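Local coordinates for putative phenazine biosynthesis PhzC/PhzF protein (Clostridium difficile, PDB 4DUN), which is probably an isomerase of the PhzF family, a putative phenazine biosynthesis protein whose substrate is not established, at residues 34-39 with 48-53; 82-85 with 90-93; 143-148 with 203-208; 152-157 with 181-186. All blocks are in the same frame, centred on the assembly; numbering follows the deposited sequence. Where two conformers were deposited one is given.

Interaction 1. Residues 34-39 with 48-53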
loop_
_atom_site.group_PDB
_atom_site.type_symbol
_atom_site.label_atom_id
_atom_site.label_comp_id
_atom_site.label_asym_id
_atom_site.label_seq_id
_atom_site.Cartn_x
_atom_site.Cartn_y
_atom_site.Cartn_z
ATOM N N GLU A 34 3.732 -2.115 19.142
ATOM C CA GLU A 34 3.046 -0.928 18.605
ATOM C C GLU A 34 3.913 -0.220 17.544
ATOM O O GLU A 34 3.370 0.303 16.566
ATOM C CB GLU A 34 2.675 0.045 19.723
ATOM C CG GLU A 34 1.408 -0.347 20.463
ATOM C CD GLU A 34 1.031 0.543 21.635
ATOM O OE1 GLU A 34 1.892 1.328 22.092
ATOM O OE2 GLU A 34 -0.122 0.437 22.114
ATOM N N LEU A 35 5.248 -0.220 17.726
ATOM C CA LEU A 35 6.161 0.360 16.738
ATOM C C LEU A 35 6.227 -0.547 15.489
ATOM O O LEU A 35 6.257 -0.022 14.373
ATOM C CB LEU A 35 7.554 0.610 17.318
ATOM C CG LEU A 35 8.572 1.333 16.387
ATOM C CD1 LEU A 35 8.018 2.643 15.813
ATOM C CD2 LEU A 35 9.883 1.583 17.115
ATOM N N MET A 36 6.218 -1.904 15.672
ATOM C CA MET A 36 6.208 -2.811 14.517
ATOM C C MET A 36 4.951 -2.541 13.681
ATOM O O MET A 36 5.044 -2.462 12.454
ATOM C CB MET A 36 6.275 -4.292 14.942
ATOM C CG MET A 36 7.590 -4.682 15.555
ATOM S SD MET A 36 7.513 -6.435 15.992
ATOM C CE MET A 36 8.982 -6.555 17.044
ATOM N N GLN A 37 3.778 -2.351 14.350
ATOM C CA GLN A 37 2.533 -2.062 13.646
ATOM C C GLN A 37 2.635 -0.748 12.863
ATOM O O GLN A 37 2.199 -0.702 11.703
ATOM C CB GLN A 37 1.327 -2.001 14.620
ATOM C CG GLN A 37 -0.016 -1.814 13.884
ATOM C CD GLN A 37 -0.296 -2.958 12.940
ATOM O OE1 GLN A 37 -0.710 -4.029 13.365
ATOM N NE2 GLN A 37 -0.057 -2.764 11.639
ATOM N N LYS A 38 3.189 0.323 13.487
ATOM C CA LYS A 38 3.329 1.629 12.799
ATOM C C LYS A 38 4.194 1.497 11.565
ATOM O O LYS A 38 3.864 2.074 10.514
ATOM C CB LYS A 38 3.908 2.716 13.729
ATOM C CG LYS A 38 2.956 3.209 14.849
ATOM C CD LYS A 38 1.521 3.527 14.389
ATOM C CE LYS A 38 1.341 4.913 13.825
ATOM N NZ LYS A 38 -0.051 5.128 13.356
ATOM N N ILE A 39 5.285 0.716 11.681
ATOM C CA ILE A 39 6.212 0.463 10.565
ATOM C C ILE A 39 5.484 -0.275 9.440
ATOM O O ILE A 39 5.626 0.120 8.279
ATOM C CB ILE A 39 7.505 -0.284 11.009
ATOM C CG1 ILE A 39 8.388 0.668 11.860
ATOM C CG2 ILE A 39 8.305 -0.856 9.780
ATOM C CD1 ILE A 39 9.423 -0.076 12.788
ATOM N N THR A 48 4.641 -6.835 6.554
ATOM C CA THR A 48 6.019 -6.543 6.953
ATOM C C THR A 48 6.384 -7.605 7.977
ATOM O O THR A 48 5.693 -7.750 9.001
ATOM C CB THR A 48 6.253 -5.111 7.484
ATOM O OG1 THR A 48 5.969 -4.207 6.421
ATOM C CG2 THR A 48 7.713 -4.901 7.941
ATOM N N ALA A 49 7.465 -8.341 7.696
ATOM C CA ALA A 49 8.043 -9.358 8.574
ATOM C C ALA A 49 9.118 -8.705 9.444
ATOM O O ALA A 49 9.870 -7.850 8.956
ATOM C CB ALA A 49 8.642 -10.489 7.746
ATOM N N PHE A 50 9.136 -9.036 10.728
ATOM C CA PHE A 50 10.126 -8.500 11.668
ATOM C C PHE A 50 10.911 -9.654 12.207
ATOM O O PHE A 50 10.318 -10.546 12.820
ATOM C CB PHE A 50 9.455 -7.722 12.821
ATOM C CG PHE A 50 8.779 -6.467 12.364
ATOM C CD1 PHE A 50 7.456 -6.490 11.918
ATOM C CD2 PHE A 50 9.459 -5.254 12.370
ATOM C CE1 PHE A 50 6.853 -5.336 11.411
ATOM C CE2 PHE A 50 8.841 -4.087 11.876
ATOM C CZ PHE A 50 7.551 -4.143 11.400
ATOM N N VAL A 51 12.227 -9.657 11.974
ATOM C CA VAL A 51 13.124 -10.712 12.443
ATOM C C VAL A 51 13.976 -10.148 13.570
ATOM O O VAL A 51 14.683 -9.149 13.366
ATOM C CB VAL A 51 14.025 -11.283 11.299
ATOM C CG1 VAL A 51 15.040 -12.298 11.836
ATOM C CG2 VAL A 51 13.190 -11.894 10.160
ATOM N N VAL A 52 13.922 -10.785 14.749
ATOM C CA VAL A 52 14.770 -10.408 15.875
ATOM C C VAL A 52 15.889 -11.411 15.922
ATOM O O VAL A 52 15.645 -12.604 16.151
ATOM C CB VAL A 52 14.038 -10.288 17.246
ATOM C CG1 VAL A 52 15.032 -9.953 18.370
ATOM C CG2 VAL A 52 12.921 -9.251 17.190
ATOM N N LYS A 53 17.117 -10.948 15.681
ATOM C CA LYS A 53 18.247 -11.860 15.754
ATOM C C LYS A 53 18.808 -11.806 17.159
ATOM O O LYS A 53 19.248 -10.747 17.603
ATOM C CB LYS A 53 19.315 -11.617 14.663
ATOM C CG LYS A 53 19.596 -10.179 14.255
ATOM C CD LYS A 53 20.563 -10.149 13.083
ATOM C CE LYS A 53 21.156 -8.788 12.831
ATOM N NZ LYS A 53 22.287 -8.844 11.866
#
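In the beta-alpha-beta unit of strand 20-27, helix 33-43 and strand 47-54, Phe-50 of the second strand packs against the helix, its ring taking Met-36 over one face and Ile-39 at its edge. Met-36 covers its face closely: its CB stands 3.7 Å from the centroid of the Phe-50 ring and 12° off the ring normal, a CH-pi contact almost directly over the centre. With CG anti to the carbonyl carbon and the chain extended beyond it, the methionine runs across that face toward the root of the phenylalanine, and the two side chains pass each other in opposite directions. Its SD ends 4.3 Å from the centroid of the Phe-50 ring, at an oblique 29° off the normal, which makes a Met-aromatic contact. At the rim, CG2 of Ile-39 lies 3.7 Å from CZ of Phe-50. The far end of the ring also reaches the helix backbone, with CZ of Phe-50 3.2 Å from O of Met-36. All of these groups are buried. The axes of the short segments 34-39 and 48-53 approach to 9.4 Å at 142°, so the helix runs roughly against the strand. Strand 47-54 itself lies between strands 20-27 and 57-63, from which Cys-25 touches Phe-50 and Phe-63 touches Met-36, while Phe-254 of the second subunit packs on Ile-39.

Interaction 2. Residues 82-85 with 90-93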
loop_
_atom_site.group_PDB
_atom_site.type_symbol
_atom_site.label_atom_id
_atom_site.label_comp_id
_atom_site.label_asym_id
_atom_site.label_seq_id
_atom_site.Cartn_x
_atom_site.Cartn_y
_atom_site.Cartn_z
ATOM N N VAL A 82 16.176 -13.069 2.945
ATOM C CA VAL A 82 16.961 -11.991 3.537
ATOM C C VAL A 82 18.072 -12.558 4.450
ATOM O O VAL A 82 19.216 -12.112 4.333
ATOM C CB VAL A 82 16.055 -10.976 4.280
ATOM C CG1 VAL A 82 16.885 -10.012 5.139
ATOM C CG2 VAL A 82 15.197 -10.198 3.282
ATOM N N ILE A 83 17.737 -13.526 5.333
ATOM C CA ILE A 83 18.705 -14.130 6.261
ATOM C C ILE A 83 19.901 -14.724 5.483
ATOM O O ILE A 83 21.056 -14.389 5.779
ATOM C CB ILE A 83 18.032 -15.200 7.189
ATOM C CG1 ILE A 83 16.967 -14.575 8.142
ATOM C CG2 ILE A 83 19.075 -16.034 7.969
ATOM C CD1 ILE A 83 17.481 -13.412 9.159
ATOM N N SER A 84 19.618 -15.601 4.502
ATOM C CA SER A 84 20.653 -16.308 3.736
ATOM C C SER A 84 21.396 -15.431 2.727
ATOM O O SER A 84 22.505 -15.775 2.359
ATOM C CB SER A 84 20.070 -17.529 3.033
ATOM O OG SER A 84 21.121 -18.427 2.725
ATOM N N ASN A 85 20.828 -14.298 2.292
ATOM C CA ASN A 85 21.549 -13.439 1.361
ATOM C C ASN A 85 22.320 -12.320 2.060
ATOM O O ASN A 85 23.300 -11.823 1.477
ATOM C CB ASN A 85 20.596 -12.815 0.330
ATOM C CG ASN A 85 20.284 -13.739 -0.810
ATOM O OD1 ASN A 85 20.858 -13.619 -1.902
ATOM N ND2 ASN A 85 19.373 -14.688 -0.581
ATOM N N ASN A 90 24.625 -17.449 2.910
ATOM C CA ASN A 90 24.574 -18.812 2.350
ATOM C C ASN A 90 24.222 -19.894 3.370
ATOM O O ASN A 90 24.383 -21.076 3.059
ATOM C CB ASN A 90 25.867 -19.178 1.592
ATOM C CG ASN A 90 26.059 -18.354 0.342
ATOM O OD1 ASN A 90 25.118 -18.099 -0.422
ATOM N ND2 ASN A 90 27.279 -17.911 0.109
ATOM N N VAL A 91 23.638 -19.525 4.534
ATOM C CA VAL A 91 23.142 -20.531 5.491
ATOM C C VAL A 91 22.051 -21.356 4.758
ATOM O O VAL A 91 21.270 -20.774 3.991
ATOM C CB VAL A 91 22.626 -19.918 6.834
ATOM C CG1 VAL A 91 21.360 -19.065 6.643
ATOM C CG2 VAL A 91 22.406 -21.002 7.889
ATOM N N LYS A 92 22.053 -22.697 4.946
ATOM C CA LYS A 92 21.107 -23.587 4.267
ATOM C C LYS A 92 19.812 -23.794 5.055
ATOM O O LYS A 92 18.752 -23.868 4.445
ATOM C CB LYS A 92 21.762 -24.954 3.961
ATOM C CG LYS A 92 22.888 -24.881 2.914
ATOM C CD LYS A 92 22.430 -24.288 1.576
ATOM C CE LYS A 92 23.519 -23.493 0.896
ATOM N NZ LYS A 92 22.980 -22.261 0.257
ATOM N N LYS A 93 19.892 -23.910 6.392
ATOM C CA LYS A 93 18.716 -24.144 7.246
ATOM C C LYS A 93 18.407 -22.915 8.088
ATOM O O LYS A 93 19.273 -22.460 8.849
ATOM C CB LYS A 93 18.957 -25.352 8.172
ATOM C CG LYS A 93 18.950 -26.707 7.480
ATOM C CD LYS A 93 18.756 -27.816 8.512
ATOM C CE LYS A 93 19.179 -29.180 8.018
ATOM N NZ LYS A 93 18.937 -30.234 9.042
#
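In Ser-84 a chi1 of -159° places OG anti to the backbone N, beside the carbonyl carbon, where it donates to O of Val-91 over 2.7 Å. Val-91 answers with CG1 placed between its own backbone N and carbonyl carbon (chi1 67°), which leaves that methyl 4.0 Å from CG2 of Ile-83. The hydroxyl meets the Val-91 carbonyl in its plane, on a lone pair. A second bond is made by the main chain: Asn-90 N donates to Ser-84 O at 2.8 Å and is nearly straight, with an N-H...O angle of 172°. Ser-84 therefore grips two successive residues, through its carbonyl and its hydroxyl, which ties the returning chain to the last turns of helix 73-87. The apolar part is slight by comparison, with Ile-83 and Val-91 lying side by side and pointing the same way. The Ser-84 hydroxyl has a further partner, Arg-107 of strand 101-108, whose NH1 is hydrogen-bonded to OG. Around this turn, Tyr-112 of strand 111-117 packs on Ser-84, and a backbone bond joins Lys-92 to Arg-107 just before strand 93-98 begins.

Interaction 3. Residues 143-148 with 203-208. With SO4 (sulfate ion), chain B.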
loop_
_atom_site.group_PDB
_atom_site.type_symbol
_atom_site.label_atom_id
_atom_site.label_comp_id
_atom_site.label_asym_id
_atom_site.label_seq_id
_atom_site.Cartn_x
_atom_site.Cartn_y
_atom_site.Cartn_z
ATOM N N SER A 143 -13.635 -29.408 -0.490
ATOM C CA SER A 143 -13.684 -28.610 0.722
ATOM C C SER A 143 -12.568 -28.929 1.681
ATOM O O SER A 143 -12.213 -30.092 1.876
ATOM C CB SER A 143 -15.031 -28.829 1.417
ATOM O OG SER A 143 -15.184 -28.095 2.623
ATOM N N SER A 144 -12.011 -27.875 2.299
ATOM C CA SER A 144 -10.971 -27.914 3.341
ATOM C C SER A 144 -11.084 -26.593 4.109
ATOM O O SER A 144 -12.208 -26.122 4.296
ATOM C CB SER A 144 -9.587 -28.134 2.732
ATOM O OG SER A 144 -8.572 -28.245 3.722
ATOM N N ARG A 145 -9.963 -25.976 4.532
ATOM C CA ARG A 145 -9.979 -24.657 5.197
ATOM C C ARG A 145 -10.617 -23.657 4.195
ATOM O O ARG A 145 -11.457 -22.829 4.556
ATOM C CB ARG A 145 -8.550 -24.237 5.568
ATOM C CG ARG A 145 -8.459 -22.845 6.199
ATOM C CD ARG A 145 -7.056 -22.285 6.143
ATOM N NE ARG A 145 -6.631 -21.990 4.770
ATOM C CZ ARG A 145 -5.396 -21.633 4.435
ATOM N NH1 ARG A 145 -5.089 -21.401 3.167
ATOM N NH2 ARG A 145 -4.463 -21.490 5.368
ATOM N N ASP A 146 -10.257 -23.837 2.916
ATOM C CA ASP A 146 -10.731 -23.059 1.774
ATOM C C ASP A 146 -11.690 -23.875 0.910
ATOM O O ASP A 146 -11.693 -25.117 0.955
ATOM C CB ASP A 146 -9.531 -22.624 0.911
ATOM C CG ASP A 146 -8.434 -21.906 1.677
ATOM O OD1 ASP A 146 -8.730 -20.862 2.295
ATOM O OD2 ASP A 146 -7.293 -22.406 1.680
ATOM N N LEU A 147 -12.493 -23.168 0.102
ATOM C CA LEU A 147 -13.388 -23.799 -0.868
ATOM C C LEU A 147 -12.613 -23.953 -2.166
ATOM O O LEU A 147 -11.946 -23.003 -2.601
ATOM C CB LEU A 147 -14.660 -22.966 -1.085
ATOM C CG LEU A 147 -15.678 -23.510 -2.086
ATOM C CD1 LEU A 147 -16.309 -24.822 -1.590
ATOM C CD2 LEU A 147 -16.801 -22.476 -2.325
ATOM N N ILE A 148 -12.642 -25.153 -2.755
ATOM C CA ILE A 148 -11.880 -25.416 -3.973
ATOM C C ILE A 148 -12.846 -25.671 -5.119
ATOM O O ILE A 148 -13.640 -26.616 -5.058
ATOM C CB ILE A 148 -10.891 -26.589 -3.768
ATOM C CG1 ILE A 148 -9.934 -26.281 -2.578
ATOM C CG2 ILE A 148 -10.097 -26.876 -5.067
ATOM C CD1 ILE A 148 -9.351 -27.471 -1.925
ATOM N N THR A 203 -0.123 -18.055 -2.927
ATOM C CA THR A 203 -0.539 -18.678 -1.674
ATOM C C THR A 203 0.150 -20.029 -1.494
ATOM O O THR A 203 -0.088 -20.949 -2.271
ATOM C CB THR A 203 -2.080 -18.858 -1.675
ATOM O OG1 THR A 203 -2.721 -17.680 -2.176
ATOM C CG2 THR A 203 -2.641 -19.241 -0.278
ATOM N N GLY A 204 0.981 -20.148 -0.470
ATOM C CA GLY A 204 1.629 -21.428 -0.209
ATOM C C GLY A 204 0.690 -22.475 0.371
ATOM O O GLY A 204 0.670 -23.614 -0.096
ATOM N N SER A 205 -0.118 -22.100 1.369
ATOM C CA SER A 205 -0.958 -23.047 2.138
ATOM C C SER A 205 -2.094 -23.709 1.330
ATOM O O SER A 205 -2.481 -24.829 1.669
ATOM C CB SER A 205 -1.525 -22.398 3.394
ATOM O OG SER A 205 -2.296 -21.244 3.107
ATOM N N SER A 206 -2.603 -23.063 0.265
ATOM C CA SER A 206 -3.591 -23.699 -0.625
ATOM C C SER A 206 -2.979 -24.969 -1.268
ATOM O O SER A 206 -3.698 -25.926 -1.568
ATOM C CB SER A 206 -4.002 -22.720 -1.720
ATOM O OG SER A 206 -2.849 -22.305 -2.442
ATOM N N HIS A 207 -1.637 -24.987 -1.431
ATOM C CA HIS A 207 -0.948 -26.120 -2.046
ATOM C C HIS A 207 -0.935 -27.349 -1.107
ATOM O O HIS A 207 -0.724 -28.460 -1.593
ATOM C CB HIS A 207 0.438 -25.719 -2.587
ATOM C CG HIS A 207 0.297 -24.793 -3.764
ATOM N ND1 HIS A 207 0.040 -23.450 -3.588
ATOM C CD2 HIS A 207 0.216 -25.078 -5.090
ATOM C CE1 HIS A 207 -0.136 -22.949 -4.805
ATOM N NE2 HIS A 207 -0.008 -23.886 -5.741
ATOM N N CYS A 208 -1.308 -27.187 0.192
ATOM C CA CYS A 208 -1.535 -28.336 1.091
ATOM C C CYS A 208 -2.651 -29.224 0.546
ATOM O O CYS A 208 -2.615 -30.432 0.744
ATOM C CB CYS A 208 -1.873 -27.861 2.496
ATOM S SG CYS A 208 -0.501 -27.028 3.306
HETATM S S SO4 B . 0.918 -19.218 2.949
HETATM O O1 SO4 B . 0.743 -18.290 4.055
HETATM O O2 SO4 B . 1.574 -20.471 3.386
HETATM O O3 SO4 B . -0.386 -19.514 2.441
HETATM O O4 SO4 B . 1.762 -18.595 1.942
#
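Hydrogen bonds carry this contact, and they converge on the hydroxyl of Ser-205, which Arg-145 reaches from 143-148. NH1 of Arg-145 donates to OG of Ser-205 at 2.8 Å with an N-H...O angle of 152°, while NH2 adds a weak bond to the same oxygen. The hydroxyl lies at the edge of the guanidinium, near its plane.

The ionic component lies within 143-148. Arg-145 turns its NE and NH1 side to Asp-146, and both nitrogens donate to OD2. The salt bridge from NH1 of Arg-145 to OD2 of Asp-146 measures 2.8 Å and uses the syn lone pair, whereas NE meets that oxygen from above the carboxylate plane. A bend at chi3 (68°) accompanies this side-on grip, which would restrict rotation of the guanidinium. Tyr-191 gives Asp-146 OD1 another hydrogen bond.

Anion binding forms the third group. OG of Ser-205 donates to O3 of a sulfate, probably from the crystallisation liquor, at 2.7 Å. N of Ser-205 donates to sulfate O3 at 2.8 Å. N of Gly-204 donates to sulfate O4 at 3.0 Å, and Gly-73 N is a further donor. The side chain of Ser-205 is about 7 Å from a bound nickel ion and about 11 Å from that of Glu-47, the predicted active-site residue, consistent with an anion-binding part of the active-site pocket. The type I turn 204-207 lies at the approach to helix 207-218. Arg-145 precedes strand 147-150, which pairs with strands 140-143 and 176-181, and Tyr-191 of strand 187-193 packs against Arg-145, Thr-203 and Ser-206.

Interaction 4. Residues 152-157 with 181-186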
loop_
_atom_site.group_PDB
_atom_site.type_symbol
_atom_site.label_atom_id
_atom_site.label_comp_id
_atom_site.label_asym_id
_atom_site.label_seq_id
_atom_site.Cartn_x
_atom_site.Cartn_y
_atom_site.Cartn_z
ATOM N N ASN A 152 -12.912 -25.997 -15.828
ATOM C CA ASN A 152 -12.662 -26.872 -16.972
ATOM C C ASN A 152 -11.396 -26.557 -17.781
ATOM O O ASN A 152 -11.027 -27.357 -18.642
ATOM C CB ASN A 152 -13.882 -26.875 -17.889
ATOM C CG ASN A 152 -15.023 -27.681 -17.319
ATOM O OD1 ASN A 152 -14.911 -28.894 -17.102
ATOM N ND2 ASN A 152 -16.147 -27.033 -17.050
ATOM N N SER A 153 -10.732 -25.421 -17.532
ATOM C CA SER A 153 -9.504 -25.063 -18.270
ATOM C C SER A 153 -8.738 -23.941 -17.583
ATOM O O SER A 153 -9.305 -23.210 -16.788
ATOM C CB SER A 153 -9.849 -24.602 -19.689
ATOM O OG SER A 153 -10.495 -23.334 -19.682
ATOM N N GLU A 154 -7.476 -23.743 -17.982
ATOM C CA GLU A 154 -6.668 -22.624 -17.525
ATOM C C GLU A 154 -7.344 -21.312 -17.974
ATOM O O GLU A 154 -7.422 -20.371 -17.181
ATOM C CB GLU A 154 -5.244 -22.746 -18.088
ATOM C CG GLU A 154 -4.374 -21.552 -17.750
ATOM C CD GLU A 154 -2.925 -21.697 -18.148
ATOM O OE1 GLU A 154 -2.485 -20.957 -19.051
ATOM O OE2 GLU A 154 -2.217 -22.526 -17.537
ATOM N N GLN A 155 -7.918 -21.288 -19.206
ATOM C CA GLN A 155 -8.626 -20.120 -19.724
ATOM C C GLN A 155 -9.764 -19.703 -18.776
ATOM O O GLN A 155 -9.908 -18.512 -18.509
ATOM C CB GLN A 155 -9.181 -20.362 -21.146
ATOM C CG GLN A 155 -9.576 -19.059 -21.852
ATOM C CD GLN A 155 -8.422 -18.076 -21.925
ATOM O OE1 GLN A 155 -7.354 -18.382 -22.460
ATOM N NE2 GLN A 155 -8.593 -16.895 -21.338
ATOM N N GLU A 156 -10.531 -20.671 -18.246
ATOM C CA GLU A 156 -11.639 -20.354 -17.328
ATOM C C GLU A 156 -11.111 -19.750 -16.011
ATOM O O GLU A 156 -11.718 -18.802 -15.490
ATOM C CB GLU A 156 -12.509 -21.584 -17.050
ATOM C CG GLU A 156 -13.472 -21.896 -18.179
ATOM C CD GLU A 156 -14.530 -22.931 -17.849
ATOM O OE1 GLU A 156 -14.488 -23.502 -16.733
ATOM O OE2 GLU A 156 -15.426 -23.146 -18.696
ATOM N N VAL A 157 -9.939 -20.217 -15.549
ATOM C CA VAL A 157 -9.267 -19.682 -14.349
ATOM C C VAL A 157 -8.873 -18.220 -14.631
ATOM O O VAL A 157 -9.199 -17.345 -13.835
ATOM C CB VAL A 157 -8.072 -20.570 -13.903
ATOM C CG1 VAL A 157 -7.218 -19.887 -12.824
ATOM C CG2 VAL A 157 -8.580 -21.923 -13.399
ATOM N N GLN A 181 -6.096 -27.709 -14.799
ATOM C CA GLN A 181 -4.800 -28.165 -15.321
ATOM C C GLN A 181 -4.120 -26.987 -16.032
ATOM O O GLN A 181 -4.813 -26.148 -16.613
ATOM C CB GLN A 181 -4.984 -29.325 -16.306
ATOM C CG GLN A 181 -4.918 -30.686 -15.665
ATOM C CD GLN A 181 -4.940 -31.766 -16.710
ATOM O OE1 GLN A 181 -3.920 -32.084 -17.332
ATOM N NE2 GLN A 181 -6.103 -32.349 -16.919
ATOM N N GLY A 182 -2.794 -26.923 -15.995
ATOM C CA GLY A 182 -2.083 -25.821 -16.647
ATOM C C GLY A 182 -1.684 -26.080 -18.089
ATOM O O GLY A 182 -1.571 -27.236 -18.517
ATOM N N SER A 183 -1.436 -24.985 -18.840
ATOM C CA SER A 183 -0.967 -25.026 -20.230
ATOM C C SER A 183 0.547 -25.255 -20.265
ATOM O O SER A 183 1.023 -26.061 -21.052
ATOM C CB SER A 183 -1.309 -23.719 -20.942
ATOM O OG SER A 183 -0.666 -22.621 -20.308
ATOM N N ASN A 184 1.289 -24.502 -19.430
ATOM C CA ASN A 184 2.747 -24.497 -19.317
ATOM C C ASN A 184 3.196 -25.155 -17.997
ATOM O O ASN A 184 4.377 -25.422 -17.806
ATOM C CB ASN A 184 3.238 -23.029 -19.384
ATOM C CG ASN A 184 4.731 -22.868 -19.503
ATOM O OD1 ASN A 184 5.334 -23.158 -20.542
ATOM N ND2 ASN A 184 5.361 -22.404 -18.429
ATOM N N THR A 185 2.250 -25.423 -17.100
ATOM C CA THR A 185 2.511 -26.024 -15.784
ATOM C C THR A 185 1.586 -27.212 -15.562
ATOM O O THR A 185 0.664 -27.414 -16.353
ATOM C CB THR A 185 2.309 -24.959 -14.677
ATOM O OG1 THR A 185 0.954 -24.495 -14.698
ATOM C CG2 THR A 185 3.283 -23.778 -14.792
ATOM N N ASP A 186 1.811 -27.997 -14.495
ATOM C CA ASP A 186 0.945 -29.141 -14.203
ATOM C C ASP A 186 -0.455 -28.687 -13.845
ATOM O O ASP A 186 -1.432 -29.270 -14.328
ATOM C CB ASP A 186 1.533 -30.016 -13.084
ATOM C CG ASP A 186 2.788 -30.692 -13.544
ATOM O OD1 ASP A 186 2.683 -31.662 -14.326
ATOM O OD2 ASP A 186 3.878 -30.208 -13.191
HETATM O O HOH W 1 0.405 -22.828 -16.910
HETATM O O HOH W 2 -6.092 -26.101 -19.083
#
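Glu-154 and Ser-183 face each other with the carboxylate of one set against both the hydroxyl and the backbone amide of the other. The glutamate reaches across extended through chi1 and chi2, CG anti to the backbone N (chi1 175°), which carries the carboxylate out to Ser-183. There the two oxygens divide the work. OE1 of Glu-154 accepts from OG of Ser-183 at 2.8 Å, and OE2 of Glu-154 accepts from N of Ser-183 at 2.9 Å. The amide bond is nearly straight, 168° at the hydrogen, yet its donor stands 57° out of the carboxylate plane; the hydroxyl also meets its oxygen from above that plane. Ser-183 thus presents its donors to a face of the carboxylate instead of lying level with it. Nearer the root of the glutamate, CB of Glu-154 approaches O of Gln-181 to 3.7 Å.

Two waters extend the grip. One donates to OE2 of Glu-154 at 2.7 Å, accepts from N of Asn-184 and is hydrogen-bonded to OG1 of Thr-185. The other accepts from N of Glu-154 and donates to O of Gln-181 at 2.8 Å, bridging the two backbones.

The helix start is organised separately: OG of Ser-153 accepts from N of Glu-156 at 3.0 Å, and OE1 of Glu-156 takes a bond from N of Asn-152. The arrangement is a surface contact away from the predicted active site, in which the first turn of helix 154-159, N-capped by Ser-153, is tied through a carboxylate to the connection between antiparallel strands 176-181 and 187-193.

In the fold
Along the chain, interaction 1 closes before interaction 2 opens, and both precede interaction 3, whose long loop contains interaction 4. The first two have centres 20 Å apart and touch directly, CG1 of Val-51 lying 3.8 Å from CD1 of Ile-83, so strand 47-54 and helix 73-87 share one packed region. Interactions 3 and 4 have centres 18 Å apart and are linked by the succession of strand 147-150 and helix 154-159. Between these pairs the centres stand 27 to 38 Å apart without contact. This separation is consistent with the two-lobed architecture of the PhzF family, with interaction 3 and the nickel ion lying toward the region between the lobes.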